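Appr-1-p processing domain protein (Thermus aquaticus Y51MC23, PDB 5M31) is a macro domain protein, a compact alpha/beta fold in which helices pack on both sides of a mixed beta sheet. Local coordinates at residues 25-36 and 82-93. Numbering follows the deposited sequence.
Sequences EALVNTVNTVGV and RYIFNFPTKKHW
N29 and N86 face each other across two neighbouring parallel strands, 26-31 and 83-88, and join them by a side-chain bond on top of the backbone ladder. In that ladder the amides of L27, N29 and V31 donate to Y83, F85 and F87, while F85, F87 and T89 donate back to L27, N29 and V31; the straightest is F85 N to L27 O, 2.7 Å at 176°.

N29 can be followed outward. Its CB lies 3.7 Å from N86 OD1 and its CG 3.8 Å from the same oxygen. With CG anti to the backbone N (chi1 -179°), the side chain packs against V41 and F45 of helix 40-48. At the tip, ND2 donates an N-H hydrogen bond to N86 OD1 (3.0 Å), in that carbonyl's plane, although the two amide planes stand 72° apart. Asparagine suits both places: N86 accepts here through OD1 and donates through ND2 to N52 and F71, so both polar atoms of buried N86 have partners.

On the face of A26, V28, F85 and F87 the contact is made by apolar carbon. The beta-branch of V28 puts CG1 3.6 Å from F87 CB, and alanine is small enough for A26 CB to sit 3.9 Å from F85 CE1, whose ring reaches helix 99-116.

Past the strands, N32 OD1 accepts from V34 N, closing an Asx turn, as its ND2 passes 3.4 Å from W93 CB and binds V36 O. The bent loop lays V36 CG1 over the flat five-membered ring of W93, a CH-pi contact, beside a bound glycerol. Adjacent parallel strands of a mixed sheet, with helix 40-48 on the N29 face and helix 99-116 on the F85 face, fit the alpha/beta/alpha sandwich of the macro domain.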
ATOM      1  N   GLU A  25      -2.612   6.214  10.637  1.00 20.07           N
ATOM      2  CA  GLU A  25      -1.196   6.605  10.690  1.00 20.72           C
ATOM      3  C   GLU A  25      -0.507   6.376   9.366  1.00 19.48           C
ATOM      4  O   GLU A  25       0.476   7.025   9.099  1.00 20.07           O
ATOM      5  CB  GLU A  25      -0.440   5.791  11.754  1.00 21.11           C
ATOM      6  CG  GLU A  25      -0.829   6.122  13.185  1.00 23.27           C
ATOM      7  CD  GLU A  25      -0.016   5.368  14.226  1.00 24.30           C
ATOM      8  OE1 GLU A  25       0.792   4.525  13.906  1.00 23.40           O
ATOM      9  OE2 GLU A  25      -0.194   5.633  15.419  1.00 27.15           O
ATOM     10  N   ALA A  26      -0.974   5.385   8.585  1.00 18.90           N
ATOM     11  CA  ALA A  26      -0.249   4.964   7.390  1.00 17.62           C
ATOM     12  C   ALA A  26      -1.259   4.671   6.289  1.00 17.03           C
ATOM     13  O   ALA A  26      -2.258   4.035   6.560  1.00 17.26           O
ATOM     14  CB  ALA A  26       0.611   3.740   7.669  1.00 17.43           C
ATOM     15  N   LEU A  27      -0.945   5.111   5.075  1.00 16.79           N
ATOM     16  CA  LEU A  27      -1.687   4.721   3.880  1.00 15.98           C
ATOM     17  C   LEU A  27      -0.813   3.875   2.988  1.00 15.49           C
ATOM     18  O   LEU A  27       0.375   4.158   2.797  1.00 15.23           O
ATOM     19  CB  LEU A  27      -2.129   5.929   3.079  1.00 16.81           C
ATOM     20  CG  LEU A  27      -3.097   6.902   3.765  1.00 17.72           C
ATOM     21  CD1 LEU A  27      -3.449   8.009   2.774  1.00 18.46           C
ATOM     22  CD2 LEU A  27      -4.341   6.225   4.314  1.00 17.81           C
ATOM     23  N   VAL A  28      -1.445   2.896   2.388  1.00 15.15           N
ATOM     24  CA  VAL A  28      -0.788   2.097   1.300  1.00 15.14           C
ATOM     25  C   VAL A  28      -1.184   2.609  -0.077  1.00 15.90           C
ATOM     26  O   VAL A  28      -2.377   2.745  -0.386  1.00 16.40           O
ATOM     27  CB  VAL A  28      -1.165   0.602   1.435  1.00 15.44           C
ATOM     28  CG1 VAL A  28      -0.539  -0.198   0.311  1.00 16.07           C
ATOM     29  CG2 VAL A  28      -0.737   0.074   2.798  1.00 15.78           C
ATOM     30  N   ASN A  29      -0.168   2.843  -0.884  1.00 15.82           N
ATOM     31  CA  ASN A  29      -0.269   3.252  -2.286  1.00 16.25           C
ATOM     32  C   ASN A  29       0.233   2.077  -3.109  1.00 16.67           C
ATOM     33  O   ASN A  29       1.279   1.530  -2.803  1.00 17.25           O
ATOM     34  CB  ASN A  29       0.677   4.410  -2.489  1.00 16.68           C
ATOM     35  CG  ASN A  29       0.661   4.942  -3.874  1.00 17.14           C
ATOM     36  OD1 ASN A  29      -0.314   4.810  -4.574  1.00 18.05           O
ATOM     37  ND2 ASN A  29       1.673   5.694  -4.215  1.00 17.91           N
ATOM     38  N   THR A  30      -0.496   1.699  -4.134  1.00 16.91           N
ATOM     39  CA  THR A  30      -0.085   0.567  -4.984  1.00 17.38           C
ATOM     40  C   THR A  30       0.716   1.128  -6.169  1.00 17.65           C
ATOM     41  O   THR A  30       0.241   2.029  -6.903  1.00 17.83           O
ATOM     42  CB  THR A  30      -1.298  -0.267  -5.428  1.00 18.84           C
ATOM     43  OG1 THR A  30      -2.348   0.596  -5.831  1.00 19.32           O
ATOM     44  CG2 THR A  30      -1.771  -1.178  -4.304  1.00 20.19           C
ATOM     45  N   VAL A  31       1.956   0.650  -6.323  1.00 16.88           N
ATOM     46  CA  VAL A  31       2.879   1.275  -7.227  1.00 17.61           C
ATOM     47  C   VAL A  31       3.519   0.235  -8.157  1.00 18.14           C
ATOM     48  O   VAL A  31       3.276  -0.965  -8.047  1.00 19.37           O
ATOM     49  CB  VAL A  31       3.961   2.115  -6.523  1.00 17.71           C
ATOM     50  CG1 VAL A  31       3.290   3.193  -5.706  1.00 17.20           C
ATOM     51  CG2 VAL A  31       4.863   1.228  -5.667  1.00 17.31           C
ATOM     52  N   ASN A  32       4.281   0.736  -9.078  1.00 19.58           N
ATOM     53  CA  ASN A  32       5.183  -0.103  -9.899  1.00 18.83           C
ATOM     54  C   ASN A  32       6.617   0.231  -9.535  1.00 20.02           C
ATOM     55  O   ASN A  32       6.874   1.017  -8.590  1.00 19.90           O
ATOM     56  CB  ASN A  32       4.942   0.159 -11.371  1.00 20.59           C
ATOM     57  CG  ASN A  32       5.146   1.630 -11.745  1.00 21.58           C
ATOM     58  OD1 ASN A  32       6.261   2.124 -11.811  1.00 21.98           O
ATOM     59  ND2 ASN A  32       4.038   2.347 -11.901  1.00 23.29           N
ATOM     60  N   THR A  33       7.569  -0.430 -10.184  1.00 19.72           N
ATOM     61  CA  THR A  33       8.967  -0.293  -9.799  1.00 20.78           C
ATOM     62  C   THR A  33       9.752   0.585 -10.740  1.00 21.31           C
ATOM     63  O   THR A  33      10.968   0.698 -10.602  1.00 22.73           O
ATOM     64  CB  THR A  33       9.652  -1.663  -9.713  1.00 21.95           C
ATOM     65  OG1 THR A  33       9.786  -2.189 -11.041  1.00 22.30           O
ATOM     66  CG2 THR A  33       8.874  -2.600  -8.794  1.00 21.29           C
ATOM     67  N   VAL A  34       9.090   1.171 -11.718  1.00 21.38           N
ATOM     68  CA  VAL A  34       9.774   2.015 -12.721  1.00 23.13           C
ATOM     69  C   VAL A  34       9.617   3.536 -12.559  1.00 23.93           C
ATOM     70  O   VAL A  34      10.144   4.290 -13.362  1.00 26.53           O
ATOM     71  CB  VAL A  34       9.465   1.530 -14.171  1.00 23.75           C
ATOM     72  CG1 VAL A  34       9.793   0.055 -14.264  1.00 23.79           C
ATOM     73  CG2 VAL A  34       8.017   1.779 -14.568  1.00 23.86           C
ATOM     74  N   GLY A  35       8.957   3.979 -11.497  1.00 22.62           N
ATOM     75  CA  GLY A  35       9.025   5.376 -11.094  1.00 23.14           C
ATOM     76  C   GLY A  35       7.950   6.230 -11.693  1.00 23.84           C
ATOM     77  O   GLY A  35       8.117   7.436 -11.812  1.00 25.87           O
ATOM     78  N   VAL A  36       6.808   5.608 -12.012  1.00 23.06           N
ATOM     79  CA  VAL A  36       5.682   6.309 -12.612  1.00 23.69           C
ATOM     80  C   VAL A  36       4.412   6.178 -11.751  1.00 22.72           C
ATOM     81  O   VAL A  36       4.048   5.072 -11.314  1.00 22.36           O
ATOM     82  CB  VAL A  36       5.448   5.721 -14.018  1.00 24.85           C
ATOM     83  CG1 VAL A  36       4.124   6.177 -14.597  1.00 25.44           C
ATOM     84  CG2 VAL A  36       6.611   6.098 -14.907  1.00 25.96           C
ATOM     85  N   ARG A  82       1.101   9.771   8.724  1.00 21.78           N
ATOM     86  CA  ARG A  82       2.535   9.961   8.888  1.00 22.17           C
ATOM     87  C   ARG A  82       3.316   9.236   7.778  1.00 20.67           C
ATOM     88  O   ARG A  82       4.349   9.754   7.324  1.00 21.36           O
ATOM     89  CB  ARG A  82       3.001   9.497  10.259  1.00 23.35           C
ATOM     90  CG  ARG A  82       4.478   9.459  10.308  1.00 24.16           C
ATOM     91  CD  ARG A  82       5.002   9.370  11.728  1.00 26.00           C
ATOM     92  NE  ARG A  82       6.442   9.494  11.734  1.00 26.97           N
ATOM     93  CZ  ARG A  82       7.215   9.310  12.790  1.00 29.22           C
ATOM     94  NH1 ARG A  82       6.685   9.160  14.010  1.00 30.26           N
ATOM     95  NH2 ARG A  82       8.513   9.415  12.632  1.00 30.60           N
ATOM     96  N   TYR A  83       2.866   8.040   7.413  1.00 19.42           N
ATOM     97  CA  TYR A  83       3.602   7.188   6.455  1.00 18.37           C
ATOM     98  C   TYR A  83       2.799   6.908   5.237  1.00 17.95           C
ATOM     99  O   TYR A  83       1.586   6.637   5.311  1.00 17.82           O
ATOM    100  CB  TYR A  83       3.963   5.848   7.091  1.00 18.51           C
ATOM    101  CG  TYR A  83       4.782   5.939   8.360  1.00 20.06           C
ATOM    102  CD1 TYR A  83       6.106   6.288   8.334  1.00 21.17           C
ATOM    103  CD2 TYR A  83       4.193   5.700   9.569  1.00 21.60           C
ATOM    104  CE1 TYR A  83       6.857   6.333   9.489  1.00 23.02           C
ATOM    105  CE2 TYR A  83       4.912   5.812  10.748  1.00 22.89           C
ATOM    106  CZ  TYR A  83       6.246   6.109  10.688  1.00 23.58           C
ATOM    107  OH  TYR A  83       6.994   6.195  11.878  1.00 26.37           O
ATOM    108  N   ILE A  84       3.502   6.927   4.109  1.00 17.70           N
ATOM    109  CA  ILE A  84       3.004   6.375   2.836  1.00 17.01           C
ATOM    110  C   ILE A  84       3.786   5.109   2.516  1.00 16.41           C
ATOM    111  O   ILE A  84       5.001   5.165   2.506  1.00 16.78           O
ATOM    112  CB  ILE A  84       3.167   7.364   1.695  1.00 17.20           C
ATOM    113  CG1 ILE A  84       2.549   8.735   2.022  1.00 18.46           C
ATOM    114  CG2 ILE A  84       2.493   6.777   0.422  1.00 17.04           C
ATOM    115  CD1 ILE A  84       1.081   8.714   2.267  1.00 18.41           C
ATOM    116  N   PHE A  85       3.091   3.954   2.457  1.00 15.93           N
ATOM    117  CA  PHE A  85       3.697   2.662   2.196  1.00 16.33           C
ATOM    118  C   PHE A  85       3.464   2.371   0.704  1.00 15.35           C
ATOM    119  O   PHE A  85       2.320   2.058   0.334  1.00 15.15           O
ATOM    120  CB  PHE A  85       3.033   1.570   2.971  1.00 17.56           C
ATOM    121  CG  PHE A  85       3.489   1.432   4.435  1.00 18.35           C
ATOM    122  CD1 PHE A  85       3.728   2.498   5.254  1.00 21.59           C
ATOM    123  CD2 PHE A  85       3.503   0.188   5.003  1.00 20.07           C
ATOM    124  CE1 PHE A  85       4.094   2.301   6.631  1.00 21.41           C
ATOM    125  CE2 PHE A  85       3.831  -0.025   6.340  1.00 20.35           C
ATOM    126  CZ  PHE A  85       4.159   1.044   7.145  1.00 20.95           C
ATOM    127  N   ASN A  86       4.518   2.525  -0.086  1.00 15.30           N
ATOM    128  CA  ASN A  86       4.430   2.412  -1.545  1.00 15.29           C
ATOM    129  C   ASN A  86       4.693   0.939  -1.849  1.00 15.41           C
ATOM    130  O   ASN A  86       5.810   0.473  -1.742  1.00 15.79           O
ATOM    131  CB  ASN A  86       5.389   3.353  -2.250  1.00 15.63           C
ATOM    132  CG  ASN A  86       5.108   4.824  -1.979  1.00 15.91           C
ATOM    133  OD1 ASN A  86       4.191   5.427  -2.563  1.00 15.85           O
ATOM    134  ND2 ASN A  86       5.858   5.407  -0.983  1.00 16.28           N
ATOM    135  N   PHE A  87       3.595   0.241  -2.140  1.00 15.22           N
ATOM    136  CA  PHE A  87       3.521  -1.272  -2.245  1.00 15.95           C
ATOM    137  C   PHE A  87       3.555  -1.636  -3.723  1.00 16.26           C
ATOM    138  O   PHE A  87       2.592  -1.406  -4.423  1.00 15.31           O
ATOM    139  CB  PHE A  87       2.168  -1.669  -1.591  1.00 16.16           C
ATOM    140  CG  PHE A  87       1.904  -3.133  -1.474  1.00 17.50           C
ATOM    141  CD1 PHE A  87       1.737  -3.932  -2.583  1.00 18.95           C
ATOM    142  CD2 PHE A  87       1.621  -3.688  -0.260  1.00 17.72           C
ATOM    143  CE1 PHE A  87       1.390  -5.269  -2.478  1.00 20.03           C
ATOM    144  CE2 PHE A  87       1.228  -5.017  -0.137  1.00 18.56           C
ATOM    145  CZ  PHE A  87       1.132  -5.808  -1.245  1.00 19.36           C
ATOM    146  N   PRO A  88       4.654  -2.216  -4.190  1.00 16.18           N
ATOM    147  CA  PRO A  88       4.702  -2.587  -5.593  1.00 16.94           C
ATOM    148  C   PRO A  88       3.771  -3.778  -5.911  1.00 17.45           C
ATOM    149  O   PRO A  88       3.835  -4.793  -5.247  1.00 17.98           O
ATOM    150  CB  PRO A  88       6.198  -2.963  -5.801  1.00 17.41           C
ATOM    151  CG  PRO A  88       6.897  -2.390  -4.640  1.00 17.96           C
ATOM    152  CD  PRO A  88       5.945  -2.432  -3.528  1.00 16.76           C
ATOM    153  N   THR A  89       2.942  -3.681  -6.954  1.00 17.06           N
ATOM    154  CA  THR A  89       2.107  -4.804  -7.322  1.00 17.92           C
ATOM    155  C   THR A  89       2.473  -5.288  -8.692  1.00 17.52           C
ATOM    156  O   THR A  89       1.897  -6.219  -9.169  1.00 18.48           O
ATOM    157  CB  THR A  89       0.627  -4.455  -7.391  1.00 18.80           C
ATOM    158  OG1 THR A  89       0.414  -3.458  -8.387  1.00 19.90           O
ATOM    159  CG2 THR A  89       0.107  -3.890  -6.064  1.00 18.12           C
ATOM    160  N   LYS A  90       3.417  -4.614  -9.292  1.00 17.24           N
ATOM    161  CA  LYS A  90       3.827  -4.892 -10.693  1.00 18.24           C
ATOM    162  C   LYS A  90       5.154  -4.183 -10.988  1.00 18.56           C
ATOM    163  O   LYS A  90       5.576  -3.228 -10.260  1.00 18.45           O
ATOM    164  CB  LYS A  90       2.747  -4.393 -11.620  1.00 18.99           C
ATOM    165  CG  LYS A  90       2.595  -2.871 -11.601  1.00 19.02           C
ATOM    166  CD  LYS A  90       1.460  -2.365 -12.467  1.00 20.46           C
ATOM    167  CE  LYS A  90       0.083  -2.800 -11.964  1.00 21.02           C
ATOM    168  NZ  LYS A  90      -0.922  -2.385 -12.984  1.00 23.11           N
ATOM    169  N   LYS A  91       5.860  -4.656 -12.017  1.00 19.68           N
ATOM    170  CA  LYS A  91       7.121  -4.025 -12.371  1.00 21.19           C
ATOM    171  C   LYS A  91       6.871  -2.747 -13.159  1.00 21.71           C
ATOM    172  O   LYS A  91       7.243  -1.679 -12.757  1.00 22.92           O
ATOM    173  CB  LYS A  91       8.016  -5.006 -13.143  1.00 23.10           C
ATOM    174  CG  LYS A  91       8.426  -6.168 -12.294  1.00 25.44           C
ATOM    175  CD  LYS A  91       9.382  -7.055 -13.041  1.00 29.27           C
ATOM    176  CE  LYS A  91       9.655  -8.328 -12.267  1.00 31.02           C
ATOM    177  NZ  LYS A  91      10.254  -9.221 -13.291  1.00 33.50           N
ATOM    178  N   HIS A  92       6.273  -2.873 -14.340  1.00 22.01           N
ATOM    179  CA  HIS A  92       6.039  -1.734 -15.166  1.00 21.95           C
ATOM    180  C   HIS A  92       4.587  -1.340 -15.062  1.00 22.06           C
ATOM    181  O   HIS A  92       3.709  -2.157 -14.872  1.00 21.20           O
ATOM    182  CB  HIS A  92       6.414  -2.051 -16.617  1.00 22.74           C
ATOM    183  CG  HIS A  92       6.428  -0.856 -17.526  1.00 23.43           C
ATOM    184  ND1 HIS A  92       5.287  -0.365 -18.114  1.00 23.98           N
ATOM    185  CD2 HIS A  92       7.451  -0.132 -18.036  1.00 23.82           C
ATOM    186  CE1 HIS A  92       5.594   0.624 -18.935  1.00 24.80           C
ATOM    187  NE2 HIS A  92       6.902   0.816 -18.866  1.00 25.06           N
ATOM    188  N   TRP A  93       4.334  -0.069 -15.280  1.00 23.94           N
ATOM    189  CA  TRP A  93       2.996   0.438 -15.119  1.00 25.20           C
ATOM    190  C   TRP A  93       1.993  -0.112 -16.121  1.00 27.04           C
ATOM    191  O   TRP A  93       0.815  -0.152 -15.847  1.00 27.44           O
ATOM    192  CB  TRP A  93       3.012   1.958 -15.091  1.00 27.22           C
ATOM    193  CG  TRP A  93       3.548   2.626 -16.278  1.00 28.80           C
ATOM    194  CD1 TRP A  93       4.826   3.042 -16.474  1.00 28.90           C
ATOM    195  CD2 TRP A  93       2.826   2.999 -17.426  1.00 32.44           C
ATOM    196  NE1 TRP A  93       4.925   3.712 -17.597  1.00 32.97           N
ATOM    197  CE2 TRP A  93       3.718   3.664 -18.255  1.00 33.83           C
ATOM    198  CE3 TRP A  93       1.506   2.816 -17.851  1.00 33.57           C
ATOM    199  CZ2 TRP A  93       3.355   4.157 -19.456  1.00 37.80           C
ATOM    200  CZ3 TRP A  93       1.142   3.301 -19.025  1.00 36.73           C
ATOM    201  CH2 TRP A  93       2.045   3.961 -19.844  1.00 39.42           C
TER
HETATM  202  O   HOH W   1       0.207  -0.862  -8.824  1.00 30.55           O